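Local coordinates for protein beta-glucuronidase (Dictyoglomus thermophilum, PDB 6XXW) that probably hydrolyses beta-glucuronides to release D-glucuronic acid, as a family 2 glycoside hydrolase, at residues Y470-D475 with E524-E529; D509-F514 with T562-N567; E529-F534 with H583-R588; K569-R574 with K579-F584. All blocks are in the same frame, centred on the assembly; numbering follows the deposited sequence.

Contact 1. Residues Y470-D475 with E524-E529; sequences YSWYTD and EEYQQE
Ser471 and Trp472 lie in an irregular loop, 470-475, that runs past the first turns of helix 524-538, where Tyr526 reaches across to them. The backbones stay well apart: the nearest CA atoms, those of Trp472 and Gln527, are 9.5 Å from each other, and the Tyr526 side chain spans the interval. Tyr526 swings its ring out with CG anti to the backbone N (chi1 -164°), which carries the phenol to the loop. There OH gives a hydrogen bond of 2.7 Å to Ser471 O, arriving from above the carbonyl plane, 41° out of it. Ser471 has a positive phi, and its OG folds back to bond Tyr470 O at 2.7 Å, in that carbonyl's plane and on a lone pair. OG also comes within 3.1 Å of Tyr526 OH. In the TIM barrel of this enzyme the loop follows strand 463-467 and the helix follows strand 501-505, so the phenol ties two successive beta-alpha units together. Trp472 adds an apolar touch: CE3, on the edge of the indole, approaches Tyr526 CE1 at 4.0 Å. A phenylalanine in place of Tyr526 would probably keep this ring contact but leave Ser471 O without its phenolic donor. Trp472 also packs on Ala508 and Met530, and on Ile561 of the second subunit; Leu479 touches Tyr526.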
# COMPACT_ATOMS: atom_id res chain seq x y z
N TYR A 470 -21.44 -11.09 12.09
CA TYR A 470 -22.20 -11.58 10.95
C TYR A 470 -21.67 -10.96 9.67
O TYR A 470 -21.39 -9.76 9.61
CB TYR A 470 -23.68 -11.23 11.13
CG TYR A 470 -24.33 -11.84 12.38
CD1 TYR A 470 -24.40 -13.21 12.56
CD2 TYR A 470 -24.89 -11.02 13.36
CE1 TYR A 470 -25.01 -13.76 13.68
CE2 TYR A 470 -25.50 -11.55 14.47
CZ TYR A 470 -25.56 -12.92 14.62
OH TYR A 470 -26.15 -13.46 15.73
N SER A 471 -21.54 -11.78 8.63
CA SER A 471 -21.00 -11.47 7.30
C SER A 471 -19.47 -11.42 7.29
O SER A 471 -18.88 -11.28 6.19
CB SER A 471 -21.55 -10.17 6.70
OG SER A 471 -20.76 -9.05 7.08
N TRP A 472 -18.79 -11.56 8.43
CA TRP A 472 -17.33 -11.68 8.47
C TRP A 472 -16.91 -13.11 8.79
O TRP A 472 -16.38 -13.80 7.92
CB TRP A 472 -16.69 -10.68 9.46
CG TRP A 472 -15.19 -10.76 9.32
CD1 TRP A 472 -14.32 -11.47 10.10
CD2 TRP A 472 -14.41 -10.18 8.27
NE1 TRP A 472 -13.04 -11.35 9.62
CE2 TRP A 472 -13.07 -10.57 8.49
CE3 TRP A 472 -14.71 -9.37 7.16
CZ2 TRP A 472 -12.02 -10.17 7.65
CZ3 TRP A 472 -13.66 -8.96 6.32
CH2 TRP A 472 -12.33 -9.35 6.59
N TYR A 473 -17.11 -13.57 10.03
CA TYR A 473 -16.70 -14.94 10.36
C TYR A 473 -17.72 -15.97 9.90
O TYR A 473 -17.36 -17.14 9.69
CB TYR A 473 -16.46 -15.09 11.87
CG TYR A 473 -15.18 -14.44 12.34
CD1 TYR A 473 -13.95 -14.81 11.81
CD2 TYR A 473 -15.21 -13.46 13.33
CE1 TYR A 473 -12.77 -14.19 12.24
CE2 TYR A 473 -14.04 -12.86 13.77
CZ TYR A 473 -12.83 -13.22 13.22
OH TYR A 473 -11.67 -12.62 13.66
N THR A 474 -18.98 -15.57 9.77
CA THR A 474 -20.04 -16.41 9.20
C THR A 474 -20.60 -15.72 7.97
O THR A 474 -20.59 -14.49 7.88
CB THR A 474 -21.15 -16.67 10.23
OG1 THR A 474 -21.61 -15.42 10.78
CG2 THR A 474 -20.63 -17.54 11.37
N ASP A 475 -21.06 -16.51 7.00
CA ASP A 475 -21.57 -15.98 5.73
C ASP A 475 -20.62 -14.93 5.16
O ASP A 475 -21.02 -13.83 4.76
CB ASP A 475 -22.98 -15.42 5.89
CG ASP A 475 -23.93 -16.43 6.50
OD1 ASP A 475 -24.26 -17.43 5.82
OD2 ASP A 475 -24.34 -16.25 7.66
N GLU A 524 -11.42 -1.38 2.68
CA GLU A 524 -11.96 -0.34 3.54
C GLU A 524 -13.46 -0.18 3.34
O GLU A 524 -14.18 0.13 4.30
CB GLU A 524 -11.23 0.99 3.27
CG GLU A 524 -9.72 0.93 3.51
CD GLU A 524 -9.06 2.32 3.56
OE1 GLU A 524 -9.74 3.28 4.00
OE2 GLU A 524 -7.89 2.44 3.15
N GLU A 525 -13.95 -0.39 2.11
CA GLU A 525 -15.37 -0.27 1.84
C GLU A 525 -16.17 -1.31 2.62
O GLU A 525 -17.22 -1.01 3.19
CB GLU A 525 -15.65 -0.41 0.34
CG GLU A 525 -15.36 0.87 -0.45
CD GLU A 525 -13.88 1.08 -0.70
OE1 GLU A 525 -13.09 0.14 -0.44
OE2 GLU A 525 -13.51 2.18 -1.16
N TYR A 526 -15.69 -2.56 2.63
CA TYR A 526 -16.43 -3.61 3.31
C TYR A 526 -16.51 -3.33 4.80
O TYR A 526 -17.58 -3.49 5.41
CB TYR A 526 -15.79 -4.97 3.05
CG TYR A 526 -16.71 -6.13 3.39
CD1 TYR A 526 -16.81 -6.60 4.70
CD2 TYR A 526 -17.50 -6.73 2.42
CE1 TYR A 526 -17.66 -7.64 5.04
CE2 TYR A 526 -18.35 -7.79 2.73
CZ TYR A 526 -18.42 -8.24 4.05
OH TYR A 526 -19.26 -9.28 4.38
N GLN A 527 -15.40 -2.87 5.39
CA GLN A 527 -15.40 -2.54 6.81
C GLN A 527 -16.44 -1.46 7.11
O GLN A 527 -17.22 -1.58 8.06
CB GLN A 527 -14.00 -2.12 7.24
CG GLN A 527 -13.93 -1.59 8.69
CD GLN A 527 -12.56 -1.00 9.02
OE1 GLN A 527 -11.93 -0.37 8.18
NE2 GLN A 527 -12.11 -1.21 10.25
N GLN A 528 -16.47 -0.40 6.30
CA GLN A 528 -17.43 0.69 6.53
C GLN A 528 -18.87 0.23 6.32
O GLN A 528 -19.75 0.58 7.11
CB GLN A 528 -17.12 1.89 5.62
CG GLN A 528 -18.21 2.98 5.60
CD GLN A 528 -17.75 4.31 5.01
OE1 GLN A 528 -16.78 4.90 5.48
NE2 GLN A 528 -18.43 4.76 3.97
N GLU A 529 -19.14 -0.55 5.27
CA GLU A 529 -20.51 -0.96 5.01
C GLU A 529 -21.02 -1.90 6.10
O GLU A 529 -22.15 -1.78 6.56
CB GLU A 529 -20.62 -1.63 3.64
CG GLU A 529 -22.05 -1.94 3.20
CD GLU A 529 -22.88 -0.69 2.94
OE1 GLU A 529 -22.30 0.37 2.61
OE2 GLU A 529 -24.12 -0.77 3.07

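Contact 2. Residues D509-F514 with T562-N567; sequences DAISGF and TRVVGN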
# COMPACT_ATOMS: atom_id res chain seq x y z
N ASP A 509 -11.69 -6.95 9.08
CA ASP A 509 -10.32 -6.60 8.74
C ASP A 509 -10.31 -5.74 7.48
O ASP A 509 -11.06 -6.01 6.54
CB ASP A 509 -9.47 -7.85 8.49
CG ASP A 509 -9.25 -8.67 9.74
OD1 ASP A 509 -10.19 -9.41 10.13
OD2 ASP A 509 -8.14 -8.60 10.31
N ALA A 510 -9.49 -4.69 7.47
CA ALA A 510 -9.33 -3.84 6.29
C ALA A 510 -7.86 -3.48 6.14
O ALA A 510 -7.27 -2.89 7.04
CB ALA A 510 -10.20 -2.57 6.37
N ILE A 511 -7.27 -3.85 5.01
CA ILE A 511 -5.92 -3.39 4.70
C ILE A 511 -6.02 -1.96 4.20
O ILE A 511 -6.79 -1.68 3.28
CB ILE A 511 -5.25 -4.30 3.66
CG1 ILE A 511 -5.31 -5.78 4.05
CG2 ILE A 511 -3.80 -3.84 3.44
CD1 ILE A 511 -4.80 -6.06 5.43
N SER A 512 -5.25 -1.06 4.80
CA SER A 512 -5.24 0.33 4.34
C SER A 512 -4.85 0.39 2.87
O SER A 512 -3.84 -0.17 2.46
CB SER A 512 -4.27 1.14 5.20
OG SER A 512 -4.35 2.51 4.88
N GLY A 513 -5.67 1.05 2.05
CA GLY A 513 -5.41 1.09 0.63
C GLY A 513 -6.04 0.01 -0.20
O GLY A 513 -6.02 0.11 -1.43
N PHE A 514 -6.57 -1.05 0.41
CA PHE A 514 -7.39 -2.02 -0.32
C PHE A 514 -8.79 -1.45 -0.49
O PHE A 514 -9.49 -1.23 0.51
CB PHE A 514 -7.45 -3.36 0.42
CG PHE A 514 -6.28 -4.27 0.14
CD1 PHE A 514 -5.01 -3.75 -0.09
CD2 PHE A 514 -6.45 -5.64 0.13
CE1 PHE A 514 -3.94 -4.59 -0.34
CE2 PHE A 514 -5.38 -6.49 -0.12
CZ PHE A 514 -4.12 -5.96 -0.36
N THR A 562 -4.84 -16.74 8.98
CA THR A 562 -5.98 -15.85 9.13
C THR A 562 -5.60 -14.44 9.62
O THR A 562 -6.49 -13.61 9.84
CB THR A 562 -7.00 -16.45 10.10
OG1 THR A 562 -6.38 -16.64 11.38
CG2 THR A 562 -7.50 -17.81 9.58
N ARG A 563 -4.31 -14.14 9.77
CA ARG A 563 -3.90 -12.86 10.33
C ARG A 563 -2.86 -12.21 9.42
O ARG A 563 -1.73 -12.70 9.30
CB ARG A 563 -3.36 -13.06 11.75
CG ARG A 563 -4.50 -13.36 12.76
CD ARG A 563 -5.33 -12.08 13.00
NE ARG A 563 -6.49 -12.27 13.88
CZ ARG A 563 -7.73 -12.45 13.44
NH1 ARG A 563 -7.99 -12.50 12.14
NH2 ARG A 563 -8.73 -12.60 14.31
N VAL A 564 -3.24 -11.08 8.81
CA VAL A 564 -2.41 -10.44 7.76
C VAL A 564 -1.46 -9.50 8.48
O VAL A 564 -1.65 -8.28 8.52
CB VAL A 564 -3.28 -9.73 6.72
CG1 VAL A 564 -2.46 -9.29 5.52
CG2 VAL A 564 -4.44 -10.64 6.30
N VAL A 565 -0.39 -10.07 9.04
CA VAL A 565 0.52 -9.41 9.98
C VAL A 565 -0.30 -8.76 11.09
O VAL A 565 -0.37 -7.53 11.20
CB VAL A 565 1.44 -8.38 9.29
CG1 VAL A 565 2.57 -8.00 10.22
CG2 VAL A 565 2.02 -8.97 8.01
N GLY A 566 -0.93 -9.59 11.93
CA GLY A 566 -1.76 -9.09 13.01
C GLY A 566 -3.22 -8.96 12.63
O GLY A 566 -3.67 -9.40 11.57
N ASN A 567 -3.96 -8.33 13.54
CA ASN A 567 -5.39 -8.11 13.38
C ASN A 567 -5.60 -6.76 12.70
O ASN A 567 -5.13 -5.73 13.19
CB ASN A 567 -6.08 -8.15 14.75
CG ASN A 567 -7.59 -8.15 14.66
OD1 ASN A 567 -8.20 -7.26 14.05
ND2 ASN A 567 -8.22 -9.12 15.31
O HOH W 1 -10.37 -12.11 10.47
O HOH W 2 -5.75 -9.80 9.72
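Asp509 is the residue most covered here, and its carboxylate faces the loop 562-567 largely through water. OD1 stands 4.3 Å from Arg563 NH1, well out of the guanidinium plane, so any attraction is probably one of charge alone, with no N-H pointing at the oxygen. Water 1 spans the gap: it donates to Asp509 OD1 at 2.7 Å and accepts from Arg563 NH1. Water 2 donates to Asp509 OD2, also at 2.7 Å, accepts from Val564 N at 3.0 Å and donates to Gly566 O. OD2 lies 4.0 Å from Asn567 OD1 as well, with carboxylate and amide planes 26° apart. Both loops follow strands of the TIM barrel, 501-505 and 544-550, on the rim where such barrels hold their active sites. Asn567-Lys568-Lys569 matches the N-x-K pattern that recognises the glucuronide carboxylate in related beta-glucuronidases; a bound Tris molecule lies about 4 Å from the Asn567 side chain. Lys569 forms a salt bridge with Asp509 OD1 and its N donates to Asn567 OD1, while Asp175 pairs with Arg563. Ile511, which opens a type II turn ending at Phe514, covers the apolar flank: CG1, beside the backbone N, leads CD1 to 4.0 Å from Val564 CG1. Val564, centre of an inverse gamma turn, also packs against Val564 of the second subunit.

Contact 3. Residues E529-F534 with H583-R588; sequences EMIKRF and HFLKER
Lys532 passes its first methylenes across the ring of Phe584, the two side chains at about a right angle, where two helices run side by side. Its CB sits 3.7 Å from Phe584 CZ, the closest approach between the two side chains. CG, set anti to the backbone N (chi1 175°), lies 3.8 Å from both CE1 and CZ of Phe584. CD still reaches the ring, 4.0 Å from CE1. The chain then bends at chi3 (80°), and NZ ends beside Glu529 OE1 at 3.1 Å, a salt bridge one turn back in the same helix whose hydrogen bond is weak. Nearer the barrel, Ile531 CG2 meets Leu585 CD2 at 4.1 Å, the two side chains crossing at about a right angle, and touches Phe584 CE2 at 4.2 Å. The helices, 524-538 and 580-591, are the last two outer helices of the TIM barrel; these segments are nearly parallel at 26°, with axes 10.9 Å apart. Ile531 and Leu585 both rest on Ile549 of strand 544-550, and Phe584 also touches Gln528 and Val535. An alanine at Phe584 is likely to open a gap between the helices and strip the cover from the Lys532 methylenes. No hydrogen bond links the two segments, so they are joined by apolar contact, while the ammonium pairs, by a weak bond, with a carboxylate of its own helix.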
# COMPACT_ATOMS: atom_id res chain seq x y z
N GLU A 529 -19.14 -0.55 5.27
CA GLU A 529 -20.51 -0.96 5.01
C GLU A 529 -21.02 -1.90 6.10
O GLU A 529 -22.15 -1.78 6.56
CB GLU A 529 -20.62 -1.63 3.64
CG GLU A 529 -22.05 -1.94 3.20
CD GLU A 529 -22.88 -0.69 2.94
OE1 GLU A 529 -22.30 0.37 2.61
OE2 GLU A 529 -24.12 -0.77 3.07
N MET A 530 -20.18 -2.85 6.52
CA MET A 530 -20.56 -3.74 7.61
C MET A 530 -20.91 -2.94 8.86
O MET A 530 -21.97 -3.12 9.46
CB MET A 530 -19.43 -4.73 7.89
CG MET A 530 -19.70 -5.59 9.11
SD MET A 530 -18.30 -6.67 9.48
CE MET A 530 -18.96 -7.59 10.89
N ILE A 531 -20.03 -2.02 9.25
CA ILE A 531 -20.25 -1.26 10.48
C ILE A 531 -21.51 -0.41 10.35
O ILE A 531 -22.33 -0.33 11.27
CB ILE A 531 -19.00 -0.43 10.81
CG1 ILE A 531 -17.92 -1.33 11.43
CG2 ILE A 531 -19.33 0.73 11.74
CD1 ILE A 531 -16.55 -0.68 11.52
N LYS A 532 -21.71 0.20 9.17
CA LYS A 532 -22.88 1.04 8.94
C LYS A 532 -24.18 0.25 9.07
O LYS A 532 -25.16 0.73 9.65
CB LYS A 532 -22.79 1.67 7.54
CG LYS A 532 -24.00 2.47 7.12
CD LYS A 532 -23.74 3.17 5.79
CE LYS A 532 -23.92 2.23 4.60
NZ LYS A 532 -23.95 2.96 3.29
N ARG A 533 -24.20 -0.98 8.55
CA ARG A 533 -25.42 -1.78 8.60
C ARG A 533 -25.70 -2.28 10.02
O ARG A 533 -26.85 -2.36 10.44
CB ARG A 533 -25.32 -2.94 7.62
CG ARG A 533 -25.29 -2.49 6.17
CD ARG A 533 -25.25 -3.68 5.24
NE ARG A 533 -26.55 -4.32 5.11
CZ ARG A 533 -27.01 -4.88 4.00
NH1 ARG A 533 -26.25 -4.88 2.91
NH2 ARG A 533 -28.21 -5.44 3.97
N PHE A 534 -24.64 -2.63 10.75
CA PHE A 534 -24.82 -3.03 12.15
C PHE A 534 -25.48 -1.90 12.96
O PHE A 534 -26.46 -2.13 13.67
CB PHE A 534 -23.47 -3.40 12.77
CG PHE A 534 -23.10 -4.86 12.64
CD1 PHE A 534 -22.87 -5.43 11.39
CD2 PHE A 534 -22.94 -5.64 13.77
CE1 PHE A 534 -22.49 -6.77 11.29
CE2 PHE A 534 -22.58 -6.98 13.67
CZ PHE A 534 -22.35 -7.55 12.43
N HIS A 583 -14.02 8.07 9.37
CA HIS A 583 -14.78 9.26 9.02
C HIS A 583 -16.29 9.02 9.08
O HIS A 583 -17.04 9.92 9.47
CB HIS A 583 -14.33 9.75 7.65
CG HIS A 583 -12.85 9.91 7.57
ND1 HIS A 583 -12.20 11.00 8.11
CD2 HIS A 583 -11.88 9.09 7.09
CE1 HIS A 583 -10.90 10.86 7.93
NE2 HIS A 583 -10.68 9.71 7.32
N PHE A 584 -16.75 7.82 8.72
CA PHE A 584 -18.16 7.49 8.92
C PHE A 584 -18.53 7.60 10.40
O PHE A 584 -19.56 8.19 10.75
CB PHE A 584 -18.47 6.08 8.40
CG PHE A 584 -19.81 5.56 8.86
CD1 PHE A 584 -20.97 5.93 8.21
CD2 PHE A 584 -19.91 4.74 9.98
CE1 PHE A 584 -22.22 5.46 8.65
CE2 PHE A 584 -21.15 4.29 10.43
CZ PHE A 584 -22.30 4.65 9.76
N LEU A 585 -17.70 7.05 11.28
CA LEU A 585 -18.02 7.09 12.71
C LEU A 585 -17.98 8.52 13.25
O LEU A 585 -18.82 8.90 14.08
CB LEU A 585 -17.06 6.18 13.49
CG LEU A 585 -17.26 4.67 13.27
CD1 LEU A 585 -16.15 3.87 13.95
CD2 LEU A 585 -18.64 4.20 13.72
N LYS A 586 -17.01 9.33 12.80
CA LYS A 586 -16.98 10.72 13.23
C LYS A 586 -18.29 11.43 12.90
O LYS A 586 -18.82 12.19 13.71
CB LYS A 586 -15.80 11.46 12.59
CG LYS A 586 -15.61 12.91 13.07
CD LYS A 586 -14.36 13.52 12.44
CE LYS A 586 -14.32 15.04 12.60
NZ LYS A 586 -14.19 15.48 14.01
N GLU A 587 -18.81 11.19 11.69
CA GLU A 587 -20.03 11.88 11.28
C GLU A 587 -21.24 11.36 12.05
O GLU A 587 -22.07 12.15 12.52
CB GLU A 587 -20.24 11.73 9.77
CG GLU A 587 -21.16 12.81 9.20
CD GLU A 587 -22.04 12.29 8.08
OE1 GLU A 587 -23.17 12.81 7.92
OE2 GLU A 587 -21.59 11.38 7.35
N ARG A 588 -21.37 10.03 12.19
CA ARG A 588 -22.44 9.47 13.00
C ARG A 588 -22.37 9.98 14.43
O ARG A 588 -23.34 10.55 14.96
CB ARG A 588 -22.37 7.94 12.98
CG ARG A 588 -23.30 7.25 13.99
CD ARG A 588 -23.34 5.74 13.76
NE ARG A 588 -24.05 5.02 14.84
CZ ARG A 588 -25.37 4.93 14.94
NH1 ARG A 588 -26.17 5.50 14.03
NH2 ARG A 588 -25.91 4.26 15.97

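Contact 4. Residues K569-R574 with K579-F584; sequences KGVFTR and KMVAHF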
# COMPACT_ATOMS: atom_id res chain seq x y z
N LYS A 569 -8.56 -5.22 11.97
CA LYS A 569 -9.87 -4.64 12.18
C LYS A 569 -9.81 -3.23 12.77
O LYS A 569 -10.87 -2.68 13.10
CB LYS A 569 -10.70 -5.55 13.09
CG LYS A 569 -10.98 -6.92 12.46
CD LYS A 569 -12.25 -7.54 13.01
CE LYS A 569 -12.51 -8.90 12.36
NZ LYS A 569 -11.30 -9.79 12.43
N GLY A 570 -8.63 -2.64 12.91
CA GLY A 570 -8.56 -1.29 13.44
C GLY A 570 -9.36 -0.30 12.58
O GLY A 570 -9.42 -0.42 11.36
N VAL A 571 -10.01 0.65 13.25
CA VAL A 571 -10.57 1.83 12.58
C VAL A 571 -9.44 2.81 12.24
O VAL A 571 -9.55 3.58 11.28
CB VAL A 571 -11.65 2.45 13.49
CG1 VAL A 571 -11.93 3.89 13.14
CG2 VAL A 571 -12.93 1.61 13.47
N PHE A 572 -8.37 2.80 13.02
CA PHE A 572 -7.13 3.51 12.74
C PHE A 572 -6.04 2.50 12.40
O PHE A 572 -6.07 1.35 12.85
CB PHE A 572 -6.67 4.36 13.94
CG PHE A 572 -7.64 5.45 14.31
CD1 PHE A 572 -8.59 5.23 15.29
CD2 PHE A 572 -7.61 6.67 13.67
CE1 PHE A 572 -9.50 6.22 15.64
CE2 PHE A 572 -8.52 7.67 14.01
CZ PHE A 572 -9.46 7.44 15.01
N THR A 573 -5.07 2.93 11.59
CA THR A 573 -3.91 2.09 11.38
C THR A 573 -3.10 2.00 12.68
O THR A 573 -3.34 2.74 13.64
CB THR A 573 -3.04 2.65 10.25
OG1 THR A 573 -2.55 3.94 10.64
CG2 THR A 573 -3.84 2.77 8.98
N ARG A 574 -2.11 1.11 12.70
CA ARG A 574 -1.31 0.97 13.91
C ARG A 574 -0.53 2.25 14.23
O ARG A 574 -0.23 2.51 15.40
CB ARG A 574 -0.34 -0.20 13.78
CG ARG A 574 0.24 -0.67 15.12
CD ARG A 574 1.08 -1.90 14.92
NE ARG A 574 1.31 -2.67 16.14
CZ ARG A 574 2.41 -3.38 16.35
NH1 ARG A 574 3.37 -3.37 15.45
NH2 ARG A 574 2.55 -4.11 17.46
N LYS A 579 -8.75 5.07 8.88
CA LYS A 579 -9.26 4.44 7.68
C LYS A 579 -10.58 5.10 7.29
O LYS A 579 -11.10 5.96 8.01
CB LYS A 579 -9.42 2.93 7.88
CG LYS A 579 -8.10 2.23 8.18
CD LYS A 579 -8.33 0.72 8.39
CE LYS A 579 -7.15 0.09 9.13
NZ LYS A 579 -7.42 -1.33 9.53
N MET A 580 -11.14 4.68 6.15
CA MET A 580 -12.39 5.27 5.68
C MET A 580 -13.48 5.27 6.75
O MET A 580 -14.13 6.29 6.99
CB MET A 580 -12.87 4.52 4.43
CG MET A 580 -13.96 5.25 3.68
SD MET A 580 -14.49 4.28 2.24
CE MET A 580 -12.89 3.82 1.61
N VAL A 581 -13.67 4.13 7.44
CA VAL A 581 -14.77 4.04 8.39
C VAL A 581 -14.60 4.97 9.59
O VAL A 581 -15.59 5.32 10.23
CB VAL A 581 -14.96 2.58 8.88
CG1 VAL A 581 -13.84 2.18 9.79
CG2 VAL A 581 -16.32 2.41 9.58
N ALA A 582 -13.37 5.40 9.90
CA ALA A 582 -13.18 6.41 10.95
C ALA A 582 -13.98 7.67 10.64
O ALA A 582 -14.56 8.29 11.55
CB ALA A 582 -11.70 6.75 11.11
N HIS A 583 -14.02 8.07 9.37
CA HIS A 583 -14.78 9.26 9.02
C HIS A 583 -16.29 9.02 9.08
O HIS A 583 -17.04 9.92 9.47
CB HIS A 583 -14.33 9.75 7.65
CG HIS A 583 -12.85 9.91 7.57
ND1 HIS A 583 -12.20 11.00 8.11
CD2 HIS A 583 -11.88 9.09 7.09
CE1 HIS A 583 -10.90 10.86 7.93
NE2 HIS A 583 -10.68 9.71 7.32
N PHE A 584 -16.75 7.82 8.72
CA PHE A 584 -18.16 7.49 8.92
C PHE A 584 -18.53 7.60 10.40
O PHE A 584 -19.56 8.19 10.75
CB PHE A 584 -18.47 6.08 8.40
CG PHE A 584 -19.81 5.56 8.86
CD1 PHE A 584 -20.97 5.93 8.21
CD2 PHE A 584 -19.91 4.74 9.98
CE1 PHE A 584 -22.22 5.46 8.65
CE2 PHE A 584 -21.15 4.29 10.43
CZ PHE A 584 -22.30 4.65 9.76
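The connection from the final TIM-barrel strand, 544-550, to the outer helix 580-591 folds back on itself here, with Val571 and Gly570 receiving Lys579 at the helix start. Lys579 N gives a nearly straight bond to Val571 O, 2.9 Å long with an N-H...O angle of 167°. Its side chain reaches on to the preceding loop carbonyl, Gly570 O. CG lies beside the backbone N (chi1 -61°) and the chain is extended beyond it, which carries CE to 3.2 Å from Gly570 O and lets NZ donate to that same oxygen at 2.9 Å, tilted 27° from the carbonyl plane. The ammonium is buried yet well supplied: it also forms a salt bridge with Asp554 and a hydrogen bond to Ala510 O. Gly570 O is gripped a second time, by Gln527 NE2 of helix 524-538. A side chain at Gly570 would collide with Phe572 O. Apolar groups close the helix side. Val571 was modelled in two conformers, so its contacts are less certain; in one, CG1 lies 3.5 Å from Ala582 CB, and CG2 faces Val581 CG1. Phe572 packs on helix 319-332, through Leu328, Trp331 and Ile332, and CE2 of its ring comes to Ala582 CB. Farther along the loop, Thr573 CG2 stands 4.3 Å from Lys579 CE, beside the lysine's methylenes.

How the contacts relate
All four contacts lie around the last three strands of the TIM barrel, 463-467, 501-505 and 544-550. Contacts 1 and 3 share helix 524-538, and contacts 3 and 4, with centres about 10 Å apart, share helix 580-591. Along the chain, contact 1 closes before contacts 3 and 4 open, whereas contact 2 alternates with contacts 1 and 3. Contacts 2 and 3 are farthest apart, about 19 Å between centres, and do not touch; contact 2 is joined to contact 4 by the Asp509-Lys569 salt bridge. The rim loops are thus tied to the outer helices. Contacts 1 and 2 touch the second subunit and all four the third, at interfaces of the tetramer.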